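PDB 6GZW: Dye type peroxidase A from Streptomyces lividans 1326, which probably uses its haem to reduce hydrogen peroxide while oxidising dyes and other substrates, as a peroxidase of the dye-decolourising family. Local coordinates for residues D292-A297 / Q337-R342; D125-I130 / S219-R224; P172-N177 / A261-E266. All coordinates share one frame; numbering follows the deposited sequence.

Interaction 1 of 3, residues D292-A297 / Q337-R342. With HEM (protoporphyrin IX containing Fe), chain C.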
loop_
_atom_site.group_PDB
_atom_site.type_symbol
_atom_site.label_atom_id
_atom_site.label_comp_id
_atom_site.label_asym_id
_atom_site.label_seq_id
_atom_site.Cartn_x
_atom_site.Cartn_y
_atom_site.Cartn_z
ATOM N N ASP A 292 7.426 0.304 -33.927
ATOM C CA ASP A 292 7.311 0.115 -35.393
ATOM C C ASP A 292 5.942 0.501 -36.037
ATOM O O ASP A 292 5.825 0.514 -37.274
ATOM C CB ASP A 292 7.810 -1.265 -35.820
ATOM C CG ASP A 292 6.939 -2.403 -35.349
ATOM O OD1 ASP A 292 5.773 -2.219 -34.921
ATOM O OD2 ASP A 292 7.467 -3.517 -35.438
ATOM N N GLN A 293 4.936 0.823 -35.221
ATOM C CA GLN A 293 3.659 1.402 -35.658
ATOM C C GLN A 293 3.542 2.902 -35.438
ATOM O O GLN A 293 2.495 3.481 -35.708
ATOM C CB GLN A 293 2.506 0.687 -34.918
ATOM C CG GLN A 293 2.573 -0.817 -35.021
ATOM C CD GLN A 293 2.495 -1.284 -36.458
ATOM O OE1 GLN A 293 1.499 -1.021 -37.127
ATOM N NE2 GLN A 293 3.535 -1.957 -36.928
ATOM N N ASN A 294 4.596 3.531 -34.902
ATOM C CA ASN A 294 4.570 4.948 -34.531
ATOM C C ASN A 294 5.868 5.648 -34.924
ATOM O O ASN A 294 6.372 6.527 -34.201
ATOM C CB ASN A 294 4.367 5.038 -33.011
ATOM C CG ASN A 294 3.003 4.566 -32.580
ATOM O OD1 ASN A 294 2.001 5.260 -32.777
ATOM N ND2 ASN A 294 2.955 3.366 -31.986
ATOM N N GLY A 295 6.412 5.258 -36.081
ATOM C CA GLY A 295 7.612 5.884 -36.615
ATOM C C GLY A 295 8.780 5.903 -35.646
ATOM O O GLY A 295 9.557 6.842 -35.642
ATOM N N GLY A 296 8.910 4.860 -34.820
ATOM C CA GLY A 296 10.037 4.722 -33.921
ATOM C C GLY A 296 9.804 5.307 -32.518
ATOM O O GLY A 296 10.676 5.177 -31.675
ATOM N N ALA A 297 8.649 5.929 -32.271
ATOM C CA ALA A 297 8.322 6.438 -30.921
ATOM C C ALA A 297 8.364 5.316 -29.871
ATOM O O ALA A 297 7.861 4.205 -30.113
ATOM C CB ALA A 297 6.979 7.113 -30.933
ATOM N N GLN A 337 0.063 8.272 -27.438
ATOM C CA GLN A 337 -1.232 8.639 -26.859
ATOM C C GLN A 337 -2.187 9.293 -27.861
ATOM O O GLN A 337 -3.397 9.046 -27.797
ATOM C CB GLN A 337 -1.072 9.494 -25.575
ATOM C CG GLN A 337 -2.357 9.778 -24.795
ATOM C CD GLN A 337 -3.129 8.524 -24.364
ATOM O OE1 GLN A 337 -2.560 7.437 -24.252
ATOM N NE2 GLN A 337 -4.425 8.681 -24.110
ATOM N N ARG A 338 -1.659 10.081 -28.809
ATOM C CA ARG A 338 -2.528 10.645 -29.869
ATOM C C ARG A 338 -3.220 9.513 -30.602
ATOM O O ARG A 338 -4.410 9.598 -30.897
ATOM C CB ARG A 338 -1.731 11.468 -30.858
ATOM C CG ARG A 338 -1.360 12.851 -30.378
ATOM C CD ARG A 338 -0.812 13.651 -31.559
ATOM N NE ARG A 338 -0.386 15.002 -31.197
ATOM C CZ ARG A 338 -1.209 16.010 -30.921
ATOM N NH1 ARG A 338 -2.533 15.844 -30.913
ATOM N NH2 ARG A 338 -0.707 17.210 -30.631
ATOM N N LYS A 339 -2.457 8.458 -30.887
ATOM C CA LYS A 339 -2.998 7.272 -31.540
ATOM C C LYS A 339 -3.944 6.488 -30.655
ATOM O O LYS A 339 -4.958 5.985 -31.135
ATOM C CB LYS A 339 -1.888 6.330 -31.935
ATOM C CG LYS A 339 -2.385 5.104 -32.681
ATOM C CD LYS A 339 -1.283 4.497 -33.504
ATOM C CE LYS A 339 -0.984 5.349 -34.719
ATOM N NZ LYS A 339 0.260 4.845 -35.336
ATOM N N LEU A 340 -3.602 6.339 -29.369
ATOM C CA LEU A 340 -4.491 5.561 -28.483
ATOM C C LEU A 340 -5.832 6.230 -28.201
ATOM O O LEU A 340 -6.865 5.545 -28.001
ATOM C CB LEU A 340 -3.811 5.269 -27.142
ATOM C CG LEU A 340 -2.447 4.592 -27.136
ATOM C CD1 LEU A 340 -2.086 4.213 -25.717
ATOM C CD2 LEU A 340 -2.385 3.394 -28.070
ATOM N N ASP A 341 -5.794 7.559 -28.149
ATOM C CA ASP A 341 -6.874 8.405 -27.623
ATOM C C ASP A 341 -8.273 7.866 -27.963
ATOM O O ASP A 341 -9.037 7.469 -27.062
ATOM C CB ASP A 341 -6.651 9.845 -28.113
ATOM C CG ASP A 341 -7.687 10.803 -27.608
ATOM O OD1 ASP A 341 -7.951 10.800 -26.398
ATOM O OD2 ASP A 341 -8.239 11.579 -28.422
ATOM N N ARG A 342 -8.567 7.798 -29.266
ATOM C CA ARG A 342 -9.778 7.142 -29.798
ATOM C C ARG A 342 -9.521 5.790 -30.481
ATOM O O ARG A 342 -10.449 4.963 -30.587
ATOM C CB ARG A 342 -10.466 8.079 -30.819
ATOM C CG ARG A 342 -10.996 9.387 -30.233
ATOM C CD ARG A 342 -11.983 10.082 -31.172
ATOM N NE ARG A 342 -11.350 10.782 -32.294
ATOM C CZ ARG A 342 -11.136 12.107 -32.390
ATOM N NH1 ARG A 342 -11.487 12.972 -31.427
ATOM N NH2 ARG A 342 -10.548 12.587 -33.500
HETATM C CHA HEM C . 2.158 -2.609 -23.828
HETATM C CHB HEM C . -1.512 -2.466 -20.675
HETATM C CHC HEM C . -1.513 2.380 -20.996
HETATM C CHD HEM C . 2.138 2.220 -24.126
HETATM C C1A HEM C . 1.172 -2.989 -22.955
HETATM C C2A HEM C . 0.829 -4.342 -22.664
HETATM C C3A HEM C . -0.202 -4.287 -21.783
HETATM C C4A HEM C . -0.503 -2.908 -21.535
HETATM C CMA HEM C . -0.920 -5.442 -21.126
HETATM C CAA HEM C . 1.468 -5.603 -23.231
HETATM C CBA HEM C . 2.648 -6.185 -22.468
HETATM C CGA HEM C . 3.846 -5.300 -22.551
HETATM O O1A HEM C . 4.635 -5.318 -23.534
HETATM O O2A HEM C . 4.077 -4.480 -21.617
HETATM C C1B HEM C . -1.817 -1.109 -20.469
HETATM C C2B HEM C . -2.801 -0.638 -19.551
HETATM C C3B HEM C . -2.834 0.719 -19.619
HETATM C C4B HEM C . -1.795 1.087 -20.629
HETATM C CMB HEM C . -3.681 -1.502 -18.700
HETATM C CAB HEM C . -3.608 1.691 -18.818
HETATM C CBB HEM C . -4.060 1.456 -17.597
HETATM C C1C HEM C . -0.559 2.772 -21.908
HETATM C C2C HEM C . -0.291 4.118 -22.269
HETATM C C3C HEM C . 0.748 4.069 -23.183
HETATM C C4C HEM C . 1.121 2.685 -23.335
HETATM C CMC HEM C . -0.999 5.353 -21.803
HETATM C CAC HEM C . 1.398 5.162 -23.945
HETATM C CBC HEM C . 0.887 6.366 -24.244
HETATM C C1D HEM C . 2.443 0.855 -24.214
HETATM C C2D HEM C . 3.592 0.416 -25.027
HETATM C C3D HEM C . 3.606 -0.929 -24.955
HETATM C C4D HEM C . 2.450 -1.288 -24.084
HETATM C CMD HEM C . 4.590 1.300 -25.769
HETATM C CAD HEM C . 4.609 -1.845 -25.639
HETATM C CBD HEM C . 4.227 -2.140 -27.093
HETATM C CGD HEM C . 5.274 -2.985 -27.750
HETATM O O1D HEM C . 5.152 -4.241 -27.789
HETATM O O2D HEM C . 6.281 -2.428 -28.234
HETATM N NA HEM C . 0.288 -2.117 -22.337
HETATM N NB HEM C . -1.276 -0.055 -21.093
HETATM N NC HEM C . 0.246 1.923 -22.592
HETATM N ND HEM C . 1.732 -0.185 -23.745
HETATM FE FE HEM C . 0.261 -0.129 -22.489
HETATM O O HOH W 1 1.516 0.046 -20.964
#
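Lys339, on helix 333-343, reaches Asn294 at the first position of a type I' beta turn that runs to Ala297, so the contact ties a surface loop to a helix bordering the haem. The lysine chain starts with CG anti to its backbone N (chi1 -177°), and Lys339 CB lies 4.1 Å from Asn294 OD1. Lys339 CD comes nearer, 3.4 Å from Asn294 OD1, so the methylene run passes beside the amide before the charge is reached. The bend at chi3 (-73°) then turns the chain, and Lys339 CE stays 3.6 Å from Asn294 OD1. At the tip Lys339 NZ donates to Asn294 OD1 over 3.1 Å; the ammonium stands above the carbonyl plane, 59° out of it. The backbone oxygen of Gln293 is also close to Lys339 NZ, 2.6 Å away. The other end of the amide is held independently, since Asn294 ND2 hydrogen-bonds to the carbonyl oxygens of Arg290 and Ile288, which restrains the amide with OD1 turned to the lysine. One residue farther along the helix, Leu340 turns to the porphyrin, with its CD1 3.8 Å from haem C3C.

Interaction 2 of 3, residues D125-I130 / S219-R224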
loop_
_atom_site.group_PDB
_atom_site.type_symbol
_atom_site.label_atom_id
_atom_site.label_comp_id
_atom_site.label_asym_id
_atom_site.label_seq_id
_atom_site.Cartn_x
_atom_site.Cartn_y
_atom_site.Cartn_z
ATOM N N ASP A 125 5.399 22.271 -9.684
ATOM C CA ASP A 125 6.764 22.762 -9.908
ATOM C C ASP A 125 7.810 21.665 -9.835
ATOM O O ASP A 125 8.775 21.673 -10.638
ATOM C CB ASP A 125 7.136 23.854 -8.895
ATOM C CG ASP A 125 6.287 25.143 -9.022
ATOM O OD1 ASP A 125 5.790 25.476 -10.144
ATOM O OD2 ASP A 125 6.115 25.817 -7.956
ATOM N N LEU A 126 7.648 20.737 -8.875
ATOM C CA LEU A 126 8.655 19.727 -8.567
ATOM C C LEU A 126 7.995 18.373 -8.395
ATOM O O LEU A 126 6.899 18.298 -7.829
ATOM C CB LEU A 126 9.388 20.068 -7.274
ATOM C CG LEU A 126 10.275 21.312 -7.318
ATOM C CD1 LEU A 126 10.613 21.749 -5.909
ATOM C CD2 LEU A 126 11.535 21.051 -8.143
ATOM N N TRP A 127 8.671 17.320 -8.826
ATOM C CA TRP A 127 8.151 15.952 -8.656
ATOM C C TRP A 127 9.191 15.090 -7.986
ATOM O O TRP A 127 10.372 15.198 -8.279
ATOM C CB TRP A 127 7.821 15.409 -10.037
ATOM C CG TRP A 127 7.321 13.995 -10.127
ATOM C CD1 TRP A 127 6.063 13.516 -9.805
ATOM C CD2 TRP A 127 8.067 12.875 -10.612
ATOM N NE1 TRP A 127 5.999 12.180 -10.091
ATOM C CE2 TRP A 127 7.205 11.757 -10.588
ATOM C CE3 TRP A 127 9.377 12.714 -11.103
ATOM C CZ2 TRP A 127 7.617 10.478 -11.023
ATOM C CZ3 TRP A 127 9.799 11.434 -11.518
ATOM C CH2 TRP A 127 8.915 10.340 -11.498
ATOM N N VAL A 128 8.756 14.234 -7.048
ATOM C CA VAL A 128 9.630 13.225 -6.480
ATOM C C VAL A 128 8.963 11.870 -6.580
ATOM O O VAL A 128 7.760 11.744 -6.269
ATOM C CB VAL A 128 9.950 13.510 -4.987
ATOM C CG1 VAL A 128 11.015 12.535 -4.500
ATOM C CG2 VAL A 128 10.391 14.950 -4.812
ATOM N N GLN A 129 9.743 10.870 -7.011
ATOM C CA GLN A 129 9.303 9.476 -7.037
ATOM C C GLN A 129 10.073 8.691 -5.998
ATOM O O GLN A 129 11.307 8.632 -6.015
ATOM C CB GLN A 129 9.543 8.871 -8.423
ATOM C CG GLN A 129 9.240 7.372 -8.544
ATOM C CD GLN A 129 9.650 6.838 -9.894
ATOM O OE1 GLN A 129 10.852 6.779 -10.216
ATOM N NE2 GLN A 129 8.676 6.464 -10.698
ATOM N N ILE A 130 9.335 8.054 -5.089
ATOM C CA ILE A 130 9.930 7.213 -4.077
ATOM C C ILE A 130 9.427 5.789 -4.278
ATOM O O ILE A 130 8.224 5.583 -4.438
ATOM C CB ILE A 130 9.544 7.715 -2.682
ATOM C CG1 ILE A 130 10.208 9.080 -2.495
ATOM C CG2 ILE A 130 9.981 6.723 -1.594
ATOM C CD1 ILE A 130 9.642 9.868 -1.387
ATOM N N SER A 219 16.190 12.419 -18.365
ATOM C CA SER A 219 15.065 11.849 -19.122
ATOM C C SER A 219 13.813 12.643 -18.802
ATOM O O SER A 219 13.774 13.319 -17.776
ATOM C CB SER A 219 14.881 10.381 -18.774
ATOM O OG SER A 219 13.938 9.762 -19.641
ATOM N N TYR A 220 12.804 12.574 -19.673
ATOM C CA TYR A 220 11.515 13.228 -19.458
ATOM C C TYR A 220 10.537 12.132 -19.007
ATOM O O TYR A 220 10.421 11.100 -19.657
ATOM C CB TYR A 220 11.009 13.968 -20.705
ATOM C CG TYR A 220 11.916 15.134 -20.977
ATOM C CD1 TYR A 220 11.728 16.345 -20.315
ATOM C CD2 TYR A 220 13.010 14.999 -21.799
ATOM C CE1 TYR A 220 12.608 17.396 -20.481
ATOM C CE2 TYR A 220 13.895 16.061 -21.982
ATOM C CZ TYR A 220 13.676 17.245 -21.322
ATOM O OH TYR A 220 14.512 18.313 -21.465
ATOM N N VAL A 221 9.860 12.387 -17.888
ATOM C CA VAL A 221 8.834 11.474 -17.363
ATOM C C VAL A 221 7.445 12.054 -17.636
ATOM O O VAL A 221 7.212 13.256 -17.459
ATOM C CB VAL A 221 9.076 11.153 -15.870
ATOM C CG1 VAL A 221 8.917 12.359 -14.973
ATOM C CG2 VAL A 221 8.164 10.022 -15.389
ATOM N N VAL A 222 6.537 11.201 -18.100
ATOM C CA VAL A 222 5.116 11.515 -18.135
ATOM C C VAL A 222 4.451 10.552 -17.170
ATOM O O VAL A 222 4.607 9.335 -17.312
ATOM C CB VAL A 222 4.523 11.385 -19.552
ATOM C CG1 VAL A 222 2.999 11.527 -19.528
ATOM C CG2 VAL A 222 5.180 12.412 -20.465
ATOM N N VAL A 223 3.777 11.116 -16.166
ATOM C CA VAL A 223 2.979 10.397 -15.171
ATOM C C VAL A 223 1.530 10.546 -15.599
ATOM O O VAL A 223 1.087 11.668 -15.893
ATOM C CB VAL A 223 3.163 11.040 -13.790
ATOM C CG1 VAL A 223 2.287 10.377 -12.736
ATOM C CG2 VAL A 223 4.620 11.008 -13.393
ATOM N N ARG A 224 0.793 9.435 -15.610
ATOM C CA ARG A 224 -0.668 9.460 -15.810
ATOM C C ARG A 224 -1.328 8.601 -14.771
ATOM O O ARG A 224 -0.962 7.427 -14.613
ATOM C CB ARG A 224 -1.058 8.940 -17.213
ATOM C CG ARG A 224 -0.322 9.641 -18.358
ATOM C CD ARG A 224 -0.794 11.064 -18.597
ATOM N NE ARG A 224 -2.069 11.082 -19.314
ATOM C CZ ARG A 224 -2.537 12.109 -20.021
ATOM N NH1 ARG A 224 -1.883 13.280 -20.064
ATOM N NH2 ARG A 224 -3.700 11.972 -20.680
#
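Trp127 carries its CG anti to the backbone N (chi1 178°), which brings the indole across to Val221 and Val223 of strand 219-228. In Val221 a chi1 of 66° sets CG1 between its backbone N and carbonyl carbon, and this methyl lies over one face of the indole. Val221 CG1 sits 4.0 Å from the centroid of the six-membered ring of Trp127 and 24° off the normal, a CH-pi contact displaced toward the rim: the closest approach is Val221 CG1 to Trp127 CZ3, 3.7 Å. Val221 CG2 adds a touch at Trp127 CH2, 4.0 Å away. Val223 meets the indole nearer its pyrrole side, its CG2 3.8 Å from Trp127 NE1. That NE1 is buried in this contact and has no hydrogen-bond partner in the model. Gln129 N backs the opposite face. No hydrogen bond joins the segments; side chains make the contact across one side of the antiparallel sheet, consistent with the family's dimeric alpha/beta barrel fold. Strands 83-89 and 350-360 lie between the two in sheet order, Phe358 of the latter stacks on Trp127, and Val323 of strand 316-326 and Leu32 of strand 29-37 close round the valines.

Interaction 3 of 3, residues P172-N177 / A261-E266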
loop_
_atom_site.group_PDB
_atom_site.type_symbol
_atom_site.label_atom_id
_atom_site.label_comp_id
_atom_site.label_asym_id
_atom_site.label_seq_id
_atom_site.Cartn_x
_atom_site.Cartn_y
_atom_site.Cartn_z
ATOM N N PRO A 172 11.504 -15.264 -10.756
ATOM C CA PRO A 172 11.248 -13.922 -11.301
ATOM C C PRO A 172 10.441 -13.948 -12.604
ATOM O O PRO A 172 10.783 -14.693 -13.523
ATOM C CB PRO A 172 12.653 -13.366 -11.536
ATOM C CG PRO A 172 13.475 -14.027 -10.483
ATOM C CD PRO A 172 12.933 -15.421 -10.414
ATOM N N MET A 173 9.365 -13.162 -12.647
ATOM C CA MET A 173 8.423 -13.135 -13.777
ATOM C C MET A 173 8.005 -11.701 -14.055
ATOM O O MET A 173 8.021 -10.853 -13.158
ATOM C CB MET A 173 7.158 -13.953 -13.469
ATOM C CG MET A 173 7.350 -15.462 -13.514
ATOM S SD MET A 173 5.903 -16.415 -13.060
ATOM C CE MET A 173 5.044 -16.420 -14.642
ATOM N N THR A 174 7.586 -11.432 -15.286
ATOM C CA THR A 174 7.007 -10.128 -15.613
ATOM C C THR A 174 5.809 -9.805 -14.701
ATOM O O THR A 174 5.039 -10.675 -14.364
ATOM C CB THR A 174 6.574 -10.086 -17.088
ATOM O OG1 THR A 174 7.693 -10.470 -17.911
ATOM C CG2 THR A 174 6.099 -8.705 -17.492
ATOM N N ALA A 175 5.687 -8.535 -14.350
ATOM C CA ALA A 175 4.620 -8.034 -13.479
ATOM C C ALA A 175 3.227 -8.200 -14.099
ATOM O O ALA A 175 3.091 -8.402 -15.293
ATOM C CB ALA A 175 4.882 -6.564 -13.191
ATOM N N ARG A 176 2.202 -8.112 -13.271
ATOM C CA ARG A 176 0.835 -7.971 -13.708
ATOM C C ARG A 176 0.270 -6.646 -13.235
ATOM O O ARG A 176 0.811 -6.014 -12.298
ATOM C CB ARG A 176 -0.015 -9.137 -13.212
ATOM C CG ARG A 176 0.311 -10.442 -13.927
ATOM C CD ARG A 176 -0.590 -11.593 -13.496
ATOM N NE ARG A 176 -0.161 -12.817 -14.163
ATOM C CZ ARG A 176 -0.594 -13.227 -15.349
ATOM N NH1 ARG A 176 -1.584 -12.607 -15.984
ATOM N NH2 ARG A 176 -0.092 -14.342 -15.862
ATOM N N ASN A 177 -0.842 -6.232 -13.846
ATOM C CA ASN A 177 -1.577 -5.032 -13.451
ATOM C C ASN A 177 -2.978 -5.455 -12.932
ATOM O O ASN A 177 -3.308 -6.656 -12.892
ATOM C CB ASN A 177 -1.616 -4.021 -14.596
ATOM C CG ASN A 177 -2.366 -4.550 -15.796
ATOM O OD1 ASN A 177 -3.310 -5.320 -15.629
ATOM N ND2 ASN A 177 -1.955 -4.154 -17.008
ATOM N N ALA A 261 4.001 -20.679 -27.863
ATOM C CA ALA A 261 4.489 -19.303 -27.784
ATOM C C ALA A 261 4.474 -18.850 -26.333
ATOM O O ALA A 261 3.643 -19.302 -25.552
ATOM C CB ALA A 261 3.613 -18.383 -28.613
ATOM N N THR A 262 5.373 -17.936 -26.005
ATOM C CA THR A 262 5.429 -17.282 -24.690
ATOM C C THR A 262 5.421 -15.771 -24.882
ATOM O O THR A 262 5.339 -15.280 -25.998
ATOM C CB THR A 262 6.706 -17.724 -23.950
ATOM O OG1 THR A 262 7.869 -17.232 -24.635
ATOM C CG2 THR A 262 6.758 -19.262 -23.860
ATOM N N GLU A 263 5.536 -15.011 -23.785
ATOM C CA GLU A 263 5.511 -13.560 -23.869
ATOM C C GLU A 263 6.546 -12.959 -24.834
ATOM O O GLU A 263 6.248 -11.959 -25.486
ATOM C CB GLU A 263 5.658 -12.931 -22.460
ATOM C CG GLU A 263 7.043 -13.078 -21.873
ATOM C CD GLU A 263 7.193 -12.480 -20.479
ATOM O OE1 GLU A 263 6.700 -11.360 -20.222
ATOM O OE2 GLU A 263 7.884 -13.135 -19.670
ATOM N N SER A 264 7.718 -13.589 -24.964
ATOM C CA SER A 264 8.799 -13.085 -25.811
ATOM C C SER A 264 8.653 -13.461 -27.269
ATOM O O SER A 264 9.379 -12.940 -28.091
ATOM C CB SER A 264 10.157 -13.609 -25.323
ATOM O OG SER A 264 10.217 -15.036 -25.395
ATOM N N THR A 265 7.749 -14.371 -27.593
ATOM C CA THR A 265 7.559 -14.764 -28.984
ATOM C C THR A 265 7.194 -13.524 -29.808
ATOM O O THR A 265 6.342 -12.704 -29.414
ATOM C CB THR A 265 6.465 -15.821 -29.090
ATOM O OG1 THR A 265 6.892 -17.012 -28.431
ATOM C CG2 THR A 265 6.139 -16.164 -30.575
ATOM N N GLU A 266 7.828 -13.369 -30.964
ATOM C CA GLU A 266 7.596 -12.172 -31.776
ATOM C C GLU A 266 6.155 -12.185 -32.321
ATOM O O GLU A 266 5.646 -13.230 -32.785
ATOM C CB GLU A 266 8.604 -12.099 -32.940
ATOM C CG GLU A 266 10.027 -11.702 -32.545
ATOM C CD GLU A 266 10.151 -10.293 -32.018
ATOM O OE1 GLU A 266 9.297 -9.425 -32.326
ATOM O OE2 GLU A 266 11.119 -10.054 -31.280
HETATM O O HOH W 2 7.515 -13.577 -17.242
#
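Thr174 and Glu263 meet between two loops near the haem pocket, and Glu263 holds the second position of a type I beta turn from Thr262 to Thr265. The two side chains cross obliquely, with the carboxylate end of Glu263 brought up against the hydroxyl side of Thr174. Beyond CG the glutamate is extended (chi2 -179°), which gives it the reach to span backbones whose nearest CA atoms, those of Thr174 and Glu263, are 9.1 Å apart. In the threonine, OG1 is turned beside its own backbone N (chi1 -53°), so hydroxyl and amide lie on one side, the first meeting the carboxylate directly and the second through water. Thr174 OG1 donates to Glu263 OE1 over 2.7 Å, and OE1 receives it on its syn lone pair, the one on the side of OE2. The second carboxylate oxygen is reached through water: Thr174 N gives its hydrogen to water 2 at 2.9 Å, and water 2 in turn donates to Glu263 OE2 across a short 2.5 Å. One residue thus grips both carboxylate oxygens, one directly and one by relay, which limits how the group can rotate. OE1 has a further hydrogen-bond partner in Thr185 OG1. With an alanine here in place of Glu263, the hydroxyls of Thr174 and Thr185 would probably lose their shared partner, and water 2 the oxygen it donates to, leaving the two loops without this direct link.

Close along the chain, Asn177 touches the haem, and Arg176 forms a salt bridge with Asp76 of the second subunit, so the first loop also lies at the dimer interface. The turn that presents Glu263 is closed by Thr265 N to Thr262 O and braced by the Thr265 side chain: Thr262 N donates to Thr265 OG1 over 3.0 Å at 161°.

Overall arrangement
Interactions 1 and 3 lie near the haem pocket, while interaction 2 is a buried contact between strands of the sheet. Interaction 1 supplies Gln337 and Leu340 to the pocket and interaction 3 supplies Asn177, with the Thr174 side chain about 6 Å from the haem; in interaction 2 the Val223 side chain is about 11 Å from it. Centres of interactions 1 and 2 are 22 Å apart, as are those of 1 and 3, and 2 and 3 are separated by 27 Å. No pair touches, the nearest atoms of 1 and 2 being about 5 Å apart. Along the chain the segments of 2 and 3 alternate, and both contacts close before interaction 1 opens.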